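Local structure of MdcD (Pseudomonas aeruginosa, 5VIP) at residues E135-I140 against M163-G168; L114-G119 against V149-A154. The protein is the beta subunit of a biotin-independent malonate decarboxylase, probably acting in carboxyl transfer and decarboxylation of malonyl thioester. One frame throughout, in Å; residues are numbered along the deposited sequence.

Contact 1: residues E135-I140 against M163-G168; sequences EIQAAI and MSIAAG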
ATOM      1  N   GLU B 135      -0.612   7.020  -0.171  1.00 12.83           N
ATOM      2  CA  GLU B 135      -0.046   8.118   0.613  1.00 14.30           C
ATOM      3  C   GLU B 135       0.093   7.765   2.084  1.00 14.13           C
ATOM      4  O   GLU B 135       1.049   8.189   2.735  1.00 14.00           O
ATOM      5  CB  GLU B 135      -0.899   9.393   0.472  1.00 14.78           C
ATOM      6  CG  GLU B 135      -0.710  10.082  -0.871  1.00 19.63           C
ATOM      7  CD  GLU B 135      -1.793  11.093  -1.198  1.00 29.84           C
ATOM      8  OE1 GLU B 135      -2.616  11.421  -0.308  1.00 25.89           O
ATOM      9  OE2 GLU B 135      -1.820  11.556  -2.363  1.00 33.57           O
ATOM     10  N   ILE B 136      -0.877   7.022   2.614  1.00 11.50           N
ATOM     11  CA  ILE B 136      -0.778   6.500   3.971  1.00 11.55           C
ATOM     12  C   ILE B 136       0.423   5.574   4.108  1.00 13.08           C
ATOM     13  O   ILE B 136       1.186   5.653   5.078  1.00 10.81           O
ATOM     14  CB  ILE B 136      -2.069   5.752   4.362  1.00 11.57           C
ATOM     15  CG1 ILE B 136      -3.211   6.766   4.454  1.00 12.67           C
ATOM     16  CG2 ILE B 136      -1.866   4.971   5.658  1.00 11.73           C
ATOM     17  CD1 ILE B 136      -4.602   6.177   4.341  1.00 14.74           C
ATOM     18  N   GLN B 137       0.597   4.695   3.129  1.00 12.31           N
ATOM     19  CA  GLN B 137       1.712   3.750   3.162  1.00 11.45           C
ATOM     20  C   GLN B 137       3.051   4.485   3.111  1.00 13.16           C
ATOM     21  O   GLN B 137       3.951   4.203   3.912  1.00 13.62           O
ATOM     22  CB  GLN B 137       1.586   2.735   2.023  1.00 11.86           C
ATOM     23  CG  GLN B 137       0.456   1.750   2.290  1.00 13.78           C
ATOM     24  CD  GLN B 137       0.113   0.904   1.089  1.00 14.37           C
ATOM     25  OE1 GLN B 137       0.656   1.096   0.008  1.00 15.20           O
ATOM     26  NE2 GLN B 137      -0.797  -0.036   1.273  1.00 15.78           N
ATOM     27  N   ALA B 138       3.159   5.465   2.221  1.00 12.82           N
ATOM     28  CA  ALA B 138       4.354   6.306   2.140  1.00 13.94           C
ATOM     29  C   ALA B 138       4.666   7.008   3.454  1.00 11.41           C
ATOM     30  O   ALA B 138       5.828   7.091   3.858  1.00 12.98           O
ATOM     31  CB  ALA B 138       4.200   7.361   1.025  1.00 13.09           C
ATOM     32  N   ALA B 139       3.631   7.531   4.106  1.00 11.92           N
ATOM     33  CA  ALA B 139       3.824   8.284   5.339  1.00 13.63           C
ATOM     34  C   ALA B 139       4.259   7.371   6.486  1.00 12.44           C
ATOM     35  O   ALA B 139       5.004   7.785   7.377  1.00 11.84           O
ATOM     36  CB  ALA B 139       2.546   9.043   5.701  1.00 11.69           C
ATOM     37  N   ILE B 140       3.805   6.121   6.464  1.00 11.40           N
ATOM     38  CA  ILE B 140       4.208   5.184   7.510  1.00 13.46           C
ATOM     39  C   ILE B 140       5.697   4.876   7.401  1.00 13.46           C
ATOM     40  O   ILE B 140       6.421   4.863   8.403  1.00 12.78           O
ATOM     41  CB  ILE B 140       3.394   3.876   7.439  1.00 11.47           C
ATOM     42  CG1 ILE B 140       1.976   4.134   7.965  1.00 13.43           C
ATOM     43  CG2 ILE B 140       4.073   2.764   8.268  1.00 13.04           C
ATOM     44  CD1 ILE B 140       1.012   3.051   7.589  1.00 11.17           C
HETATM   45  N   MSE B 163      -5.507  -1.373   3.198  1.00 16.52           N
HETATM   46  CA  MSE B 163      -5.044  -0.997   4.539  1.00 17.03           C
HETATM   47  C   MSE B 163      -4.401  -2.171   5.287  1.00 16.24           C
HETATM   48  O   MSE B 163      -3.718  -1.964   6.288  1.00 16.62           O
HETATM   49  CB  MSE B 163      -6.199  -0.405   5.345  1.00 18.65           C
HETATM   50  CG  MSE B 163      -6.550   1.042   4.935  1.00 25.60           C
HETATM   51 SE   MSE B 163      -5.015   2.286   5.101  1.00 27.46          SE
HETATM   52  CE  MSE B 163      -4.823   2.282   7.009  1.00 13.28           C
ATOM     53  N   SER B 164      -4.577  -3.400   4.798  1.00 14.51           N
ATOM     54  CA  SER B 164      -3.876  -4.529   5.423  1.00 15.85           C
ATOM     55  C   SER B 164      -2.411  -4.511   5.021  1.00 16.01           C
ATOM     56  O   SER B 164      -1.535  -4.999   5.748  1.00 12.99           O
ATOM     57  CB  SER B 164      -4.513  -5.863   5.037  1.00 16.03           C
ATOM     58  OG  SER B 164      -4.234  -6.183   3.668  1.00 22.48           O
ATOM     59  N   ILE B 165      -2.141  -3.958   3.845  1.00 13.25           N
ATOM     60  CA  ILE B 165      -0.766  -3.776   3.405  1.00 14.18           C
ATOM     61  C   ILE B 165      -0.123  -2.690   4.276  1.00 15.50           C
ATOM     62  O   ILE B 165       1.042  -2.799   4.665  1.00 14.80           O
ATOM     63  CB  ILE B 165      -0.706  -3.404   1.904  1.00 13.90           C
ATOM     64  CG1 ILE B 165      -1.293  -4.547   1.062  1.00 16.49           C
ATOM     65  CG2 ILE B 165       0.727  -3.070   1.481  1.00 14.82           C
ATOM     66  CD1 ILE B 165      -1.371  -4.243  -0.462  1.00 16.79           C
ATOM     67  N   ALA B 166      -0.896  -1.651   4.595  1.00 14.18           N
ATOM     68  CA  ALA B 166      -0.431  -0.615   5.530  1.00 17.53           C
ATOM     69  C   ALA B 166      -0.116  -1.234   6.890  1.00 12.51           C
ATOM     70  O   ALA B 166       0.895  -0.918   7.502  1.00 13.53           O
ATOM     71  CB  ALA B 166      -1.470   0.498   5.677  1.00 15.20           C
ATOM     72  N   ALA B 167      -0.982  -2.124   7.356  1.00 15.54           N
ATOM     73  CA  ALA B 167      -0.747  -2.816   8.619  1.00 14.25           C
ATOM     74  C   ALA B 167       0.579  -3.583   8.553  1.00 15.53           C
ATOM     75  O   ALA B 167       1.377  -3.566   9.498  1.00 15.80           O
ATOM     76  CB  ALA B 167      -1.913  -3.761   8.937  1.00 15.80           C
ATOM     77  N   GLY B 168       0.818  -4.236   7.419  1.00 13.92           N
ATOM     78  CA  GLY B 168       2.044  -4.995   7.211  1.00 12.82           C
ATOM     79  C   GLY B 168       3.298  -4.126   7.225  1.00 16.61           C
ATOM     80  O   GLY B 168       4.391  -4.635   7.457  1.00 14.15           O
TER
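Helix segments 135-140 and 163-168 lie side by side with their N-to-C directions only 4° apart, and their axes approach to 9.6 Å. The backbones are nearest where Q137 faces A166, with the CA atoms 5.4 Å apart. No hydrogen bond links the two segments, and the interface is built from side-chain packing. Q137 spans the gap. Its chain is extended beyond CG (chi2 169°), which carries the amide over to the second helix, where NE2 lies 3.4 Å from CG2 of I165 and about as close to its CB. The stem of the same side chain rests on the small A166, CG to CB 4.1 Å. The NE2 group also makes a weak hydrogen bond to the carbonyl of G162, at the start of helix 162-169, so the buried amide has a polar partner in addition to its apolar bed. One helical turn further on, I140 lays CD1 against A166 CB at 4.0 Å, so that the methyl of A166 is met by Q137 and by I140. At the other end, in the selenomethionine M163, the bend at chi2 (-58°) brings the selenium toward the first helix; I136 CD1 meets SE at 4.0 Å, the two side chains crossing at about a right angle. Helix 87-105 packs against I136 and I140 through L97, while both carboxylate oxygens of E135 are salt-bridged to basic groups of another protein chain and Q137 and I165 pack on apolar side chains of that chain. The contact thus joins two parallel helices within the layered alpha/beta body expected of a ClpP/crotonase-type carboxyltransferase domain, at a buried place next to the partner protein.

Contact 2: residues L114-G119 against V149-A154; sequences LLLETG and VVAVIA
E117 OE1 is gripped by several donors just beyond the ends of the two strands: water 1 donates to it at a short 2.5 Å, and the backbone N of A154 meets it at 2.9 Å with a bent N-H...O angle of 149°. The N of G155 adds a further hydrogen bond to OE1, and OE2 accepts one from G158 N, so the carboxylate is held at both oxygens by the turn that follows strand 150-153. A bend at chi2 (-61°) turns the carboxylate toward that turn; the pairing with R21 is long and weak. Water 1 donates its second hydrogen to V152 O at 2.7 Å, and this carbonyl also receives the N-H of L116 at 3.0 Å, tying the carboxylate to the C-terminal end of strand 150-153. Upstream the backbones form a regular parallel ladder: V152 N donates to L114 O at 2.8 Å, and L114 N to V150 O at 2.9 Å. CA-H...O contacts, from A151 to L114 O and from L115 to V152 O, fill in between. The side chains divide between the two faces. On one face L114 leans over V149, CD1 to CG1 3.8 Å, crossing it at a slant, and L116 places CD1 against the A151 methyl at 4.1 Å. On the other face L115 and V152 lie side by side, pointing the same way, with L25 and R21 of helix 18-25 packed on L115. Strand 111-115, helix 126-143 and strand 150-153 together make a beta-alpha-beta unit, and this pairing places two parallel strands in the middle of the mixed sheet, with the polar E117 fixing the loops beyond their C-terminal ends.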
ATOM      1  N   LEU B 114      -2.539   3.635  15.018  1.00 10.51           N
ATOM      2  CA  LEU B 114      -3.586   3.390  14.021  1.00 11.19           C
ATOM      3  C   LEU B 114      -4.549   2.311  14.504  1.00 14.58           C
ATOM      4  O   LEU B 114      -4.139   1.176  14.742  1.00 12.92           O
ATOM      5  CB  LEU B 114      -2.974   2.961  12.676  1.00 11.16           C
ATOM      6  CG  LEU B 114      -1.970   3.922  12.046  1.00 13.71           C
ATOM      7  CD1 LEU B 114      -1.396   3.318  10.747  1.00 10.73           C
ATOM      8  CD2 LEU B 114      -2.661   5.253  11.762  1.00 15.99           C
ATOM      9  N   LEU B 115      -5.827   2.669  14.614  1.00 10.98           N
ATOM     10  CA  LEU B 115      -6.872   1.704  14.934  1.00 13.92           C
ATOM     11  C   LEU B 115      -7.610   1.333  13.645  1.00 17.09           C
ATOM     12  O   LEU B 115      -8.465   2.087  13.156  1.00 15.95           O
ATOM     13  CB  LEU B 115      -7.843   2.283  15.967  1.00 13.00           C
ATOM     14  CG  LEU B 115      -7.518   2.103  17.458  1.00 21.66           C
ATOM     15  CD1 LEU B 115      -6.038   2.264  17.810  1.00 17.29           C
ATOM     16  CD2 LEU B 115      -8.376   3.021  18.321  1.00 12.94           C
ATOM     17  N   LEU B 116      -7.283   0.166  13.104  1.00 13.72           N
ATOM     18  CA  LEU B 116      -7.680  -0.183  11.742  1.00 17.82           C
ATOM     19  C   LEU B 116      -8.883  -1.121  11.668  1.00 24.11           C
ATOM     20  O   LEU B 116      -8.737  -2.343  11.720  1.00 27.15           O
ATOM     21  CB  LEU B 116      -6.488  -0.816  11.018  1.00 17.97           C
ATOM     22  CG  LEU B 116      -5.267   0.104  10.928  1.00 16.90           C
ATOM     23  CD1 LEU B 116      -4.113  -0.555  10.178  1.00 19.34           C
ATOM     24  CD2 LEU B 116      -5.643   1.419  10.267  1.00 19.49           C
ATOM     25  N   GLU B 117     -10.072  -0.541  11.542  1.00 18.61           N
ATOM     26  CA  GLU B 117     -11.290  -1.320  11.318  1.00 18.58           C
ATOM     27  C   GLU B 117     -11.807  -0.916   9.954  1.00 20.48           C
ATOM     28  O   GLU B 117     -12.468   0.103   9.829  1.00 21.77           O
ATOM     29  CB  GLU B 117     -12.341  -1.048  12.395  1.00 19.91           C
ATOM     30  CG  GLU B 117     -11.886  -1.405  13.815  1.00 21.74           C
ATOM     31  CD  GLU B 117     -11.557  -2.889  13.964  1.00 30.73           C
ATOM     32  OE1 GLU B 117     -10.509  -3.218  14.580  1.00 31.97           O
ATOM     33  OE2 GLU B 117     -12.354  -3.724  13.477  1.00 26.61           O
ATOM     34  N   THR B 118     -11.478  -1.691   8.932  1.00 20.81           N
ATOM     35  CA  THR B 118     -11.731  -1.247   7.571  1.00 19.37           C
ATOM     36  C   THR B 118     -11.762  -2.421   6.597  1.00 22.13           C
ATOM     37  O   THR B 118     -11.088  -3.442   6.791  1.00 19.92           O
ATOM     38  CB  THR B 118     -10.664  -0.211   7.135  1.00 25.56           C
ATOM     39  OG1 THR B 118     -10.973   0.300   5.830  1.00 30.45           O
ATOM     40  CG2 THR B 118      -9.260  -0.834   7.142  1.00 23.61           C
ATOM     41  N   GLY B 119     -12.558  -2.279   5.544  1.00 23.25           N
ATOM     42  CA  GLY B 119     -12.698  -3.347   4.570  1.00 25.96           C
ATOM     43  C   GLY B 119     -12.286  -3.007   3.151  1.00 31.03           C
ATOM     44  O   GLY B 119     -12.340  -3.865   2.260  1.00 31.67           O
ATOM     45  N   VAL B 149       5.265   2.908  14.275  1.00 11.43           N
ATOM     46  CA  VAL B 149       3.815   3.057  14.219  1.00 10.96           C
ATOM     47  C   VAL B 149       3.235   1.776  14.787  1.00 11.72           C
ATOM     48  O   VAL B 149       3.672   0.681  14.432  1.00 12.05           O
ATOM     49  CB  VAL B 149       3.302   3.279  12.789  1.00 12.50           C
ATOM     50  CG1 VAL B 149       1.773   3.340  12.775  1.00 12.81           C
ATOM     51  CG2 VAL B 149       3.920   4.553  12.194  1.00 11.39           C
ATOM     52  N   VAL B 150       2.274   1.909  15.691  1.00 11.22           N
ATOM     53  CA  VAL B 150       1.591   0.752  16.236  1.00  9.80           C
ATOM     54  C   VAL B 150       0.217   0.669  15.594  1.00 13.66           C
ATOM     55  O   VAL B 150      -0.502   1.660  15.546  1.00 12.51           O
ATOM     56  CB  VAL B 150       1.467   0.834  17.766  1.00 12.25           C
ATOM     57  CG1 VAL B 150       0.646  -0.330  18.300  1.00 14.05           C
ATOM     58  CG2 VAL B 150       2.856   0.865  18.408  1.00 12.09           C
ATOM     59  N   ALA B 151      -0.125  -0.516  15.088  1.00 13.42           N
ATOM     60  CA  ALA B 151      -1.449  -0.775  14.529  1.00 11.08           C
ATOM     61  C   ALA B 151      -2.199  -1.744  15.415  1.00 12.50           C
ATOM     62  O   ALA B 151      -1.686  -2.808  15.757  1.00 13.45           O
ATOM     63  CB  ALA B 151      -1.344  -1.344  13.121  1.00 10.69           C
ATOM     64  N   VAL B 152      -3.425  -1.374  15.756  1.00 12.06           N
ATOM     65  CA  VAL B 152      -4.287  -2.188  16.596  1.00 10.94           C
ATOM     66  C   VAL B 152      -5.484  -2.620  15.746  1.00 15.91           C
ATOM     67  O   VAL B 152      -6.183  -1.785  15.153  1.00 14.31           O
ATOM     68  CB  VAL B 152      -4.748  -1.409  17.850  1.00 13.32           C
ATOM     69  CG1 VAL B 152      -5.816  -2.164  18.605  1.00 14.41           C
ATOM     70  CG2 VAL B 152      -3.526  -1.108  18.757  1.00 12.30           C
ATOM     71  N   ILE B 153      -5.677  -3.929  15.654  1.00 14.48           N
ATOM     72  CA  ILE B 153      -6.798  -4.503  14.910  1.00 14.25           C
ATOM     73  C   ILE B 153      -7.603  -5.320  15.912  1.00 16.85           C
ATOM     74  O   ILE B 153      -7.147  -6.366  16.364  1.00 21.23           O
ATOM     75  CB  ILE B 153      -6.319  -5.384  13.751  1.00 17.77           C
ATOM     76  CG1 ILE B 153      -5.340  -4.600  12.876  1.00 21.49           C
ATOM     77  CG2 ILE B 153      -7.505  -5.884  12.940  1.00 19.52           C
ATOM     78  CD1 ILE B 153      -4.387  -5.480  12.134  1.00 27.65           C
ATOM     79  N   ALA B 154      -8.761  -4.823  16.313  1.00 17.37           N
ATOM     80  CA  ALA B 154      -9.472  -5.460  17.421  1.00 19.30           C
ATOM     81  C   ALA B 154     -10.781  -6.096  16.994  1.00 24.42           C
ATOM     82  O   ALA B 154     -11.362  -6.876  17.746  1.00 26.16           O
ATOM     83  CB  ALA B 154      -9.733  -4.448  18.544  1.00 19.55           C
TER
HETATM   84  O   HOH W   1      -8.873  -1.700  15.661  1.00 21.88           O

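Contacts 1 and 2 lie with their centres about 11 Å apart and share one apolar layer between helices and sheet. M163 forms the closest junction: its CE meets L116 CD2 at 3.5 Å, and its CB meets T118 CG2 at 3.6 Å. Further along, I140 CD1 touches L114 CD1 at 4.0 Å, and A167 CB approaches L116 CD1 at 4.1 Å. Along the chain the segments alternate, because helix 126-143 of contact 1 is the crossover between the strands of contact 2. Helix 162-169 comes after the second strand and packs on the same face as L116. The arrangement is consistent with the crotonase-type fold assigned to carboxyltransferase domains.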